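Local coordinates for protein soluble lytic murein transglycosylase (Escherichia coli, PDB 1QSA) that cleaves the glycosidic bonds between N-acetylmuramic acid and N-acetylglucosamine in peptidoglycan, forming 1,6-anhydro-N-acetylmuramic acid ends, at residues A[164-169]-A[218-223]; A[192-195]-A[199-202]; A[232-237]-A[272-277]. All coordinates share one frame; numbering follows the deposited sequence.

Interaction 1 of 3, residues A[164-169]-A[218-223]. With SO4 (sulfate ion), chain N.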
ATOM      1  N   ALA A 164      10.538 -15.237 -11.868  1.00 12.03           N
ATOM      2  CA  ALA A 164      11.262 -13.969 -11.980  1.00 11.59           C
ATOM      3  C   ALA A 164      10.748 -13.177 -13.193  1.00 11.31           C
ATOM      4  O   ALA A 164      10.552 -11.965 -13.115  1.00 10.90           O
ATOM      5  CB  ALA A 164      12.778 -14.222 -12.099  1.00 12.28           C
ATOM      6  N   MET A 165      10.510 -13.875 -14.301  1.00 10.93           N
ATOM      7  CA  MET A 165      10.015 -13.232 -15.521  1.00 10.86           C
ATOM      8  C   MET A 165       8.636 -12.620 -15.279  1.00 12.54           C
ATOM      9  O   MET A 165       8.410 -11.453 -15.604  1.00 12.50           O
ATOM     10  CB  MET A 165       9.954 -14.247 -16.664  1.00 12.13           C
ATOM     11  CG  MET A 165       9.593 -13.637 -18.023  1.00 12.65           C
ATOM     12  SD  MET A 165      10.883 -12.556 -18.642  1.00 14.76           S
ATOM     13  CE  MET A 165      10.207 -12.142 -20.267  1.00 14.80           C
ATOM     14  N   LYS A 166       7.751 -13.381 -14.641  1.00 12.96           N
ATOM     15  CA  LYS A 166       6.391 -12.915 -14.347  1.00 14.06           C
ATOM     16  C   LYS A 166       6.395 -11.715 -13.423  1.00 14.54           C
ATOM     17  O   LYS A 166       5.535 -10.837 -13.534  1.00 14.98           O
ATOM     18  CB  LYS A 166       5.554 -14.034 -13.732  1.00 16.75           C
ATOM     19  CG  LYS A 166       5.135 -15.106 -14.735  1.00 19.78           C
ATOM     20  CD  LYS A 166       4.628 -16.362 -14.031  1.00 23.84           C
ATOM     21  CE  LYS A 166       3.443 -16.069 -13.123  1.00 27.62           C
ATOM     22  NZ  LYS A 166       2.211 -15.684 -13.854  1.00 29.51           N
ATOM     23  N   ALA A 167       7.368 -11.675 -12.513  1.00 14.15           N
ATOM     24  CA  ALA A 167       7.493 -10.560 -11.576  1.00 13.02           C
ATOM     25  C   ALA A 167       8.147  -9.313 -12.175  1.00 13.87           C
ATOM     26  O   ALA A 167       8.216  -8.262 -11.524  1.00 15.69           O
ATOM     27  CB  ALA A 167       8.274 -11.011 -10.336  1.00 12.53           C
ATOM     28  N   GLY A 168       8.646  -9.427 -13.404  1.00 13.10           N
ATOM     29  CA  GLY A 168       9.315  -8.309 -14.054  1.00 12.78           C
ATOM     30  C   GLY A 168      10.784  -8.182 -13.633  1.00 12.38           C
ATOM     31  O   GLY A 168      11.457  -7.174 -13.928  1.00 11.39           O
ATOM     32  N   ASN A 169      11.278  -9.200 -12.925  1.00 11.23           N
ATOM     33  CA  ASN A 169      12.664  -9.217 -12.453  1.00 11.60           C
ATOM     34  C   ASN A 169      13.544  -9.805 -13.553  1.00 11.73           C
ATOM     35  O   ASN A 169      14.112 -10.900 -13.415  1.00 11.94           O
ATOM     36  CB  ASN A 169      12.750 -10.037 -11.154  1.00  9.99           C
ATOM     37  CG  ASN A 169      14.032  -9.787 -10.370  1.00 11.87           C
ATOM     38  OD1 ASN A 169      14.975  -9.163 -10.865  1.00 11.69           O
ATOM     39  ND2 ASN A 169      14.060 -10.264  -9.129  1.00 11.61           N
ATOM     40  N   ALA A 218       6.953 -16.295 -23.109  1.00 14.70           N
ATOM     41  CA  ALA A 218       6.606 -15.441 -24.247  1.00 14.98           C
ATOM     42  C   ALA A 218       5.407 -14.533 -23.945  1.00 14.18           C
ATOM     43  O   ALA A 218       5.367 -13.399 -24.406  1.00 15.03           O
ATOM     44  CB  ALA A 218       6.331 -16.300 -25.498  1.00 14.12           C
ATOM     45  N   ALA A 219       4.440 -15.023 -23.174  1.00 13.01           N
ATOM     46  CA  ALA A 219       3.263 -14.215 -22.842  1.00 15.54           C
ATOM     47  C   ALA A 219       3.635 -13.000 -21.991  1.00 14.45           C
ATOM     48  O   ALA A 219       3.047 -11.927 -22.141  1.00 15.02           O
ATOM     49  CB  ALA A 219       2.197 -15.053 -22.165  1.00 14.13           C
ATOM     50  N   VAL A 220       4.629 -13.152 -21.115  1.00 13.70           N
ATOM     51  CA  VAL A 220       5.060 -12.011 -20.305  1.00 13.52           C
ATOM     52  C   VAL A 220       5.764 -10.988 -21.215  1.00 12.69           C
ATOM     53  O   VAL A 220       5.476  -9.790 -21.164  1.00 12.41           O
ATOM     54  CB  VAL A 220       6.010 -12.442 -19.151  1.00 10.95           C
ATOM     55  CG1 VAL A 220       6.477 -11.208 -18.366  1.00 11.56           C
ATOM     56  CG2 VAL A 220       5.301 -13.414 -18.203  1.00 12.23           C
ATOM     57  N   ALA A 221       6.671 -11.463 -22.065  1.00 13.91           N
ATOM     58  CA  ALA A 221       7.385 -10.571 -22.972  1.00 12.68           C
ATOM     59  C   ALA A 221       6.394  -9.862 -23.905  1.00 13.65           C
ATOM     60  O   ALA A 221       6.535  -8.683 -24.201  1.00 13.59           O
ATOM     61  CB  ALA A 221       8.410 -11.348 -23.782  1.00 13.64           C
ATOM     62  N   PHE A 222       5.372 -10.598 -24.332  1.00 13.71           N
ATOM     63  CA  PHE A 222       4.350 -10.059 -25.229  1.00 14.04           C
ATOM     64  C   PHE A 222       3.646  -8.870 -24.564  1.00 15.18           C
ATOM     65  O   PHE A 222       3.381  -7.854 -25.214  1.00 15.88           O
ATOM     66  CB  PHE A 222       3.347 -11.153 -25.600  1.00 13.09           C
ATOM     67  CG  PHE A 222       2.218 -10.674 -26.489  1.00 14.74           C
ATOM     68  CD1 PHE A 222       2.392 -10.567 -27.866  1.00 17.35           C
ATOM     69  CD2 PHE A 222       0.979 -10.359 -25.942  1.00 16.61           C
ATOM     70  CE1 PHE A 222       1.335 -10.150 -28.691  1.00 19.32           C
ATOM     71  CE2 PHE A 222      -0.077  -9.943 -26.750  1.00 18.15           C
ATOM     72  CZ  PHE A 222       0.097  -9.839 -28.122  1.00 17.88           C
ATOM     73  N   ALA A 223       3.348  -9.001 -23.275  1.00 14.62           N
ATOM     74  CA  ALA A 223       2.721  -7.915 -22.527  1.00 15.31           C
ATOM     75  C   ALA A 223       3.645  -6.682 -22.503  1.00 16.48           C
ATOM     76  O   ALA A 223       3.182  -5.549 -22.623  1.00 15.67           O
ATOM     77  CB  ALA A 223       2.396  -8.375 -21.115  1.00 16.09           C
TER
HETATM   78  S   SO4 N 713       1.285 -19.162 -11.362  1.00 68.22           S
HETATM   79  O1  SO4 N 713       2.500 -18.807 -10.598  1.00 66.99           O
HETATM   80  O2  SO4 N 713       0.111 -18.525 -10.732  1.00 67.35           O
HETATM   81  O3  SO4 N 713       1.420 -18.687 -12.754  1.00 66.88           O
HETATM   82  O4  SO4 N 713       1.108 -20.630 -11.365  1.00 67.72           O

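Interaction 2 of 3, residues A[192-195]-A[199-202]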
ATOM      1  N   ILE A 192      17.952 -15.070 -22.096  1.00 13.23           N
ATOM      2  CA  ILE A 192      18.691 -13.851 -21.783  1.00 14.10           C
ATOM      3  C   ILE A 192      18.291 -12.758 -22.785  1.00 16.32           C
ATOM      4  O   ILE A 192      18.061 -11.612 -22.401  1.00 15.20           O
ATOM      5  CB  ILE A 192      20.220 -14.094 -21.809  1.00 13.52           C
ATOM      6  CG1 ILE A 192      20.625 -15.010 -20.656  1.00 16.24           C
ATOM      7  CG2 ILE A 192      20.983 -12.769 -21.680  1.00 16.62           C
ATOM      8  CD1 ILE A 192      22.032 -15.571 -20.771  1.00 16.01           C
ATOM      9  N   SER A 193      18.146 -13.134 -24.055  1.00 15.27           N
ATOM     10  CA  SER A 193      17.754 -12.171 -25.082  1.00 17.83           C
ATOM     11  C   SER A 193      16.344 -11.630 -24.845  1.00 17.04           C
ATOM     12  O   SER A 193      16.085 -10.448 -25.084  1.00 17.51           O
ATOM     13  CB  SER A 193      17.849 -12.797 -26.482  1.00 18.91           C
ATOM     14  OG  SER A 193      19.205 -13.040 -26.837  1.00 20.53           O
ATOM     15  N   LEU A 194      15.452 -12.490 -24.353  1.00 16.04           N
ATOM     16  CA  LEU A 194      14.064 -12.127 -24.079  1.00 16.59           C
ATOM     17  C   LEU A 194      13.982 -11.154 -22.888  1.00 17.22           C
ATOM     18  O   LEU A 194      13.229 -10.176 -22.928  1.00 16.06           O
ATOM     19  CB  LEU A 194      13.232 -13.388 -23.808  1.00 16.10           C
ATOM     20  CG  LEU A 194      11.707 -13.253 -23.809  1.00 16.68           C
ATOM     21  CD1 LEU A 194      11.215 -13.020 -25.242  1.00 17.44           C
ATOM     22  CD2 LEU A 194      11.063 -14.510 -23.241  1.00 17.25           C
ATOM     23  N   ALA A 195      14.759 -11.428 -21.840  1.00 16.42           N
ATOM     24  CA  ALA A 195      14.794 -10.572 -20.653  1.00 16.27           C
ATOM     25  C   ALA A 195      15.428  -9.219 -21.004  1.00 17.37           C
ATOM     26  O   ALA A 195      15.059  -8.181 -20.443  1.00 18.62           O
ATOM     27  CB  ALA A 195      15.601 -11.252 -19.535  1.00 17.00           C
ATOM     28  N   ASN A 199      11.114  -7.462 -27.360  1.00 18.91           N
ATOM     29  CA  ASN A 199      10.792  -7.435 -28.780  1.00 21.20           C
ATOM     30  C   ASN A 199      11.359  -8.628 -29.529  1.00 21.06           C
ATOM     31  O   ASN A 199      11.038  -8.821 -30.698  1.00 21.79           O
ATOM     32  CB  ASN A 199      11.202  -6.109 -29.421  1.00 21.67           C
ATOM     33  CG  ASN A 199      10.344  -4.970 -28.939  1.00 24.22           C
ATOM     34  OD1 ASN A 199       9.153  -4.903 -29.250  1.00 25.81           O
ATOM     35  ND2 ASN A 199      10.918  -4.107 -28.109  1.00 27.65           N
ATOM     36  N   THR A 200      12.174  -9.443 -28.854  1.00 18.94           N
ATOM     37  CA  THR A 200      12.700 -10.658 -29.480  1.00 19.55           C
ATOM     38  C   THR A 200      11.704 -11.815 -29.271  1.00 19.24           C
ATOM     39  O   THR A 200      11.982 -12.957 -29.638  1.00 18.35           O
ATOM     40  CB  THR A 200      14.063 -11.079 -28.879  1.00 18.88           C
ATOM     41  OG1 THR A 200      13.928 -11.277 -27.462  1.00 20.29           O
ATOM     42  CG2 THR A 200      15.117 -10.023 -29.136  1.00 20.27           C
ATOM     43  N   VAL A 201      10.527 -11.515 -28.726  1.00 17.52           N
ATOM     44  CA  VAL A 201       9.538 -12.551 -28.434  1.00 18.19           C
ATOM     45  C   VAL A 201       9.114 -13.486 -29.569  1.00 19.07           C
ATOM     46  O   VAL A 201       8.965 -14.685 -29.344  1.00 19.03           O
ATOM     47  CB  VAL A 201       8.283 -11.985 -27.701  1.00 18.17           C
ATOM     48  CG1 VAL A 201       7.476 -11.056 -28.614  1.00 18.05           C
ATOM     49  CG2 VAL A 201       7.423 -13.135 -27.176  1.00 17.95           C
ATOM     50  N   LEU A 202       8.919 -12.966 -30.781  1.00 20.50           N
ATOM     51  CA  LEU A 202       8.517 -13.848 -31.875  1.00 20.80           C
ATOM     52  C   LEU A 202       9.670 -14.776 -32.271  1.00 21.08           C
ATOM     53  O   LEU A 202       9.448 -15.959 -32.561  1.00 21.98           O
ATOM     54  CB  LEU A 202       8.007 -13.047 -33.075  1.00 20.45           C
ATOM     55  CG  LEU A 202       7.385 -13.885 -34.200  1.00 21.94           C
ATOM     56  CD1 LEU A 202       6.252 -14.766 -33.673  1.00 20.92           C
ATOM     57  CD2 LEU A 202       6.872 -12.953 -35.291  1.00 23.39           C
TER

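Interaction 3 of 3, residues A[232-237]-A[272-277]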
ATOM      1  N   ASN A 232       1.842  -3.083 -32.704  1.00 25.29           N
ATOM      2  CA  ASN A 232       2.851  -4.090 -33.025  1.00 25.90           C
ATOM      3  C   ASN A 232       2.423  -5.412 -32.379  1.00 24.77           C
ATOM      4  O   ASN A 232       2.459  -6.470 -33.009  1.00 23.15           O
ATOM      5  CB  ASN A 232       4.220  -3.649 -32.493  1.00 29.28           C
ATOM      6  CG  ASN A 232       5.327  -4.621 -32.848  1.00 33.71           C
ATOM      7  OD1 ASN A 232       6.182  -4.926 -32.023  1.00 37.95           O
ATOM      8  ND2 ASN A 232       5.317  -5.113 -34.081  1.00 36.07           N
ATOM      9  N   ALA A 233       1.950  -5.341 -31.139  1.00 22.18           N
ATOM     10  CA  ALA A 233       1.503  -6.535 -30.429  1.00 20.27           C
ATOM     11  C   ALA A 233       0.224  -7.123 -31.040  1.00 19.62           C
ATOM     12  O   ALA A 233       0.096  -8.339 -31.194  1.00 18.92           O
ATOM     13  CB  ALA A 233       1.280  -6.209 -28.950  1.00 20.56           C
ATOM     14  N   ARG A 234      -0.725  -6.260 -31.393  1.00 19.42           N
ATOM     15  CA  ARG A 234      -1.986  -6.731 -31.975  1.00 19.86           C
ATOM     16  C   ARG A 234      -1.735  -7.521 -33.257  1.00 19.78           C
ATOM     17  O   ARG A 234      -2.284  -8.602 -33.446  1.00 20.36           O
ATOM     18  CB  ARG A 234      -2.909  -5.539 -32.271  1.00 20.26           C
ATOM     19  CG  ARG A 234      -4.317  -5.921 -32.707  1.00 22.61           C
ATOM     20  CD  ARG A 234      -5.159  -4.688 -33.021  1.00 23.52           C
ATOM     21  NE  ARG A 234      -4.756  -4.082 -34.286  1.00 24.71           N
ATOM     22  CZ  ARG A 234      -5.275  -4.412 -35.463  1.00 27.63           C
ATOM     23  NH1 ARG A 234      -6.234  -5.324 -35.537  1.00 27.20           N
ATOM     24  NH2 ARG A 234      -4.845  -3.820 -36.568  1.00 28.92           N
ATOM     25  N   LEU A 235      -0.847  -6.996 -34.099  1.00 21.92           N
ATOM     26  CA  LEU A 235      -0.512  -7.616 -35.382  1.00 22.60           C
ATOM     27  C   LEU A 235       0.301  -8.902 -35.268  1.00 24.30           C
ATOM     28  O   LEU A 235       0.304  -9.728 -36.186  1.00 24.00           O
ATOM     29  CB  LEU A 235       0.232  -6.615 -36.259  1.00 23.70           C
ATOM     30  CG  LEU A 235      -0.592  -5.416 -36.727  1.00 24.49           C
ATOM     31  CD1 LEU A 235       0.304  -4.457 -37.482  1.00 24.97           C
ATOM     32  CD2 LEU A 235      -1.758  -5.879 -37.590  1.00 23.89           C
ATOM     33  N   MET A 236       0.971  -9.078 -34.132  1.00 23.00           N
ATOM     34  CA  MET A 236       1.801 -10.254 -33.890  1.00 21.79           C
ATOM     35  C   MET A 236       1.055 -11.505 -33.417  1.00 21.76           C
ATOM     36  O   MET A 236       1.587 -12.617 -33.516  1.00 21.57           O
ATOM     37  CB  MET A 236       2.868  -9.907 -32.847  1.00 22.33           C
ATOM     38  CG  MET A 236       3.883 -11.004 -32.603  1.00 22.94           C
ATOM     39  SD  MET A 236       4.900 -10.666 -31.152  1.00 23.66           S
ATOM     40  CE  MET A 236       5.620  -9.097 -31.587  1.00 22.93           C
ATOM     41  N   ILE A 237      -0.166 -11.342 -32.915  1.00 19.33           N
ATOM     42  CA  ILE A 237      -0.900 -12.478 -32.384  1.00 19.84           C
ATOM     43  C   ILE A 237      -0.978 -13.716 -33.286  1.00 21.58           C
ATOM     44  O   ILE A 237      -0.702 -14.828 -32.828  1.00 22.10           O
ATOM     45  CB  ILE A 237      -2.293 -12.074 -31.837  1.00 19.46           C
ATOM     46  CG1 ILE A 237      -2.125 -11.142 -30.634  1.00 19.51           C
ATOM     47  CG2 ILE A 237      -3.088 -13.312 -31.428  1.00 19.03           C
ATOM     48  CD1 ILE A 237      -3.441 -10.676 -30.008  1.00 19.86           C
ATOM     49  N   ALA A 272     -10.392  -0.012 -32.325  1.00 23.57           N
ATOM     50  CA  ALA A 272     -11.523  -0.038 -31.395  1.00 22.52           C
ATOM     51  C   ALA A 272     -12.452  -1.223 -31.664  1.00 22.28           C
ATOM     52  O   ALA A 272     -12.974  -1.842 -30.732  1.00 20.52           O
ATOM     53  CB  ALA A 272     -12.303   1.275 -31.450  1.00 22.09           C
ATOM     54  N   LYS A 273     -12.669  -1.537 -32.940  1.00 22.33           N
ATOM     55  CA  LYS A 273     -13.517  -2.662 -33.324  1.00 23.02           C
ATOM     56  C   LYS A 273     -12.855  -3.981 -32.902  1.00 22.11           C
ATOM     57  O   LYS A 273     -13.509  -4.880 -32.358  1.00 22.43           O
ATOM     58  CB  LYS A 273     -13.758  -2.646 -34.838  1.00 25.54           C
ATOM     59  CG  LYS A 273     -14.585  -3.797 -35.364  1.00 29.31           C
ATOM     60  CD  LYS A 273     -14.816  -3.630 -36.862  1.00 34.18           C
ATOM     61  CE  LYS A 273     -15.587  -4.796 -37.445  1.00 35.48           C
ATOM     62  NZ  LYS A 273     -15.802  -4.615 -38.914  1.00 39.25           N
ATOM     63  N   TRP A 274     -11.553  -4.083 -33.147  1.00 21.56           N
ATOM     64  CA  TRP A 274     -10.801  -5.280 -32.785  1.00 20.61           C
ATOM     65  C   TRP A 274     -10.824  -5.440 -31.264  1.00 18.92           C
ATOM     66  O   TRP A 274     -11.058  -6.527 -30.753  1.00 19.37           O
ATOM     67  CB  TRP A 274      -9.354  -5.153 -33.272  1.00 20.75           C
ATOM     68  CG  TRP A 274      -8.551  -6.404 -33.081  1.00 22.99           C
ATOM     69  CD1 TRP A 274      -8.383  -7.413 -33.983  1.00 22.96           C
ATOM     70  CD2 TRP A 274      -7.839  -6.797 -31.896  1.00 22.96           C
ATOM     71  NE1 TRP A 274      -7.623  -8.419 -33.434  1.00 23.11           N
ATOM     72  CE2 TRP A 274      -7.273  -8.069 -32.156  1.00 24.38           C
ATOM     73  CE3 TRP A 274      -7.628  -6.207 -30.640  1.00 23.65           C
ATOM     74  CZ2 TRP A 274      -6.510  -8.764 -31.202  1.00 22.76           C
ATOM     75  CZ3 TRP A 274      -6.868  -6.901 -29.687  1.00 23.47           C
ATOM     76  CH2 TRP A 274      -6.321  -8.165 -29.980  1.00 22.33           C
ATOM     77  N   ARG A 275     -10.587  -4.340 -30.556  1.00 20.48           N
ATOM     78  CA  ARG A 275     -10.575  -4.334 -29.089  1.00 19.91           C
ATOM     79  C   ARG A 275     -11.905  -4.806 -28.524  1.00 20.51           C
ATOM     80  O   ARG A 275     -11.943  -5.662 -27.644  1.00 18.77           O
ATOM     81  CB  ARG A 275     -10.273  -2.929 -28.560  1.00 19.21           C
ATOM     82  CG  ARG A 275     -10.380  -2.778 -27.042  1.00 18.59           C
ATOM     83  CD  ARG A 275     -10.566  -1.317 -26.638  1.00 19.83           C
ATOM     84  NE  ARG A 275     -11.849  -0.820 -27.129  1.00 19.80           N
ATOM     85  CZ  ARG A 275     -12.078   0.411 -27.590  1.00 21.09           C
ATOM     86  NH1 ARG A 275     -11.124   1.333 -27.609  1.00 20.36           N
ATOM     87  NH2 ARG A 275     -13.291   0.721 -28.020  1.00 20.62           N
ATOM     88  N   ASP A 276     -13.009  -4.264 -29.036  1.00 19.63           N
ATOM     89  CA  ASP A 276     -14.315  -4.659 -28.525  1.00 20.85           C
ATOM     90  C   ASP A 276     -14.688  -6.098 -28.819  1.00 21.98           C
ATOM     91  O   ASP A 276     -15.405  -6.733 -28.030  1.00 21.44           O
ATOM     92  CB  ASP A 276     -15.404  -3.671 -28.961  1.00 20.51           C
ATOM     93  CG  ASP A 276     -15.266  -2.320 -28.269  1.00 22.34           C
ATOM     94  OD1 ASP A 276     -14.459  -2.200 -27.319  1.00 21.49           O
ATOM     95  OD2 ASP A 276     -15.954  -1.366 -28.668  1.00 21.63           O
ATOM     96  N   ASP A 277     -14.205  -6.622 -29.943  1.00 22.74           N
ATOM     97  CA  ASP A 277     -14.463  -8.015 -30.287  1.00 23.68           C
ATOM     98  C   ASP A 277     -13.669  -8.869 -29.290  1.00 22.90           C
ATOM     99  O   ASP A 277     -14.184  -9.850 -28.759  1.00 23.40           O
ATOM    100  CB  ASP A 277     -14.017  -8.320 -31.724  1.00 26.60           C
ATOM    101  CG  ASP A 277     -14.056  -9.815 -32.048  1.00 30.24           C
ATOM    102  OD1 ASP A 277     -15.146 -10.335 -32.383  1.00 32.36           O
ATOM    103  OD2 ASP A 277     -12.993 -10.474 -31.959  1.00 33.51           O
TER

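Interaction 1 of 3, residues A[164-169]-A[218-223]
Val220 of helix 212-228 meets the last turn of helix 154-166 with both of its methyl groups, a compact example of how a branched residue fits against a helix end. With CG1 anti to the backbone N (chi1 178°), that methyl faces the main chain of the other helix, and Val220 CG1 stands 3.4 Å from Met165 O. Its second methyl is turned to the next residue, Val220 CG2 lying 3.9 Å from Lys166 CG, where the two side chains cross at about a right angle. The backbones are close here, Lys166 CA and Val220 CA being 6.2 Å apart.

Met165 runs past Val220 in the opposite direction. Its CG touches Val220 CB at 3.9 Å, and the bend at chi2 (67°) followed by an extended chi3 carries the methyl on along helix 212-228, so that Met165 CE rests 4.0 Å from Ala221 CB. The small alanine thus receives the end of the thioether, while the stem of the same side chain is occupied by the valine. Val173 of helix 170-178 also touches Met165.

Lys166 divides its labour: the first part of the chain packs on Val220, and the bends at chi3 and chi4 take the ammonium group to a sulfate, probably from the crystallisation liquor. That bond is weak, Lys166 NZ to sulfate O3 measuring 3.3 Å, and Arg162 also binds the anion.

Just beyond the contact, Gly168 ends the helix in a Schellman motif and Asn169 caps the next one through OD1 to Leu172 N. The contact joins two helices well separated in sequence, with three more folded between them, and such side-by-side helix packing builds the alpha-superhelix of this transglycosylase.

Interaction 2 of 3, residues A[192-195]-A[199-202]
This is a local contact between consecutive helices: the last turns of helix 185-196 pack against the 3-10 turn and the first residue of helix 201-207 in the alpha-superhelix. Only three residues separate the two segments, and the chain turns back closely enough to set Leu194 CA 5.8 Å from Thr200 CA.

Thr200 occupies the N-cap position, although its side chain makes no capping bond. Its hydroxyl instead sits between the backbone N and the carbonyl carbon (chi1 58°) and is hydrogen-bonded to Asn197 O within the turn. The same oxygen is laid against the preceding helix, where Thr200 OG1 approaches Ser193 O to 3.3 Å and Leu194 CA to 3.5 Å. Next to it the contact is apolar. One branch of Leu194 does the touching: CD1 lies 3.6 Å from Val201 CA and 4.0 Å from Val201 CB, meeting the valine at the root of its side chain.

Helix 212-228 packs against this pair, its Ala221 touching both Leu194 and Val201. Val201 also reaches Met236 of helix 230-243, while Ala195 faces away onto helix 170-178, placing the turn between earlier and later helices of the superhelix.

Interaction 3 of 3, residues A[232-237]-A[272-277]
Two extended first torsions bring Arg234 and Trp274 together between helices 230-243 and 269-280. Both residues start toward the opposite helix, and in each CG is anti to the backbone N, a torsion that carries the chains past each other in opposite directions. They span a backbone separation of 9.0 Å between Arg234 CA and Trp274 CA. With its second torsion near a right angle, the indole turns a broad face to the arginine.

The aliphatic part of Arg234 lies over the indole face. Its CG is 3.6 Å from the centroid of the six-membered ring of Trp274, only 9° off the normal, a CH-pi contact over the middle of the ring. CD follows close by, 3.6 Å from Trp274 CD2. The bend at chi3 (74°) then folds the guanidinium back over the pyrrole half. Arg234 CZ stands 4.8 Å from the centroid of the five-membered ring, a cation-pi arrangement, and NH1 comes nearest, 3.4 Å from Trp274 CD1. The guanidinium does not lie flat on the indole: the planes are 73° apart, and the group points its edge at the ring.

Ile237, one turn further along, reaches the rim of the six-membered ring. Its CD1 lies 3.8 Å from Trp274 CZ2, close to the indole plane, so the ring is held on a face by arginine and at an edge by isoleucine. Val258 of helix 248-260 also touches both Arg234 and Trp274.

The guanidinium has a salt bridge to Glu231 and a long, weak ion pair to Glu270. CH-pi and cation-pi contacts and carboxylate pairing therefore act on one side chain together: the acids probably offset its charge, while the indole probably restricts where its chain can lie.

The three contacts illustrate how neighbouring packings in a superhelix are tied together by residues that contact more than one of them. Interaction 2 is nested within the chain loop closed by interaction 1, their centres about 10 Å apart, and Ala221 joins them: its CB lies 3.6 Å from Leu194 CD1. Interaction 3 follows in series, with its centre about 20 Å from that of interaction 1. Phe222 bridges these two, CZ lying 3.6 Å from Ile237 CG1. Met236 in turn links interactions 2 and 3, its SD being 3.6 Å from Val201 CG1. All three lie away from Glu478, the predicted active-site residue, and belong to the helical scaffold.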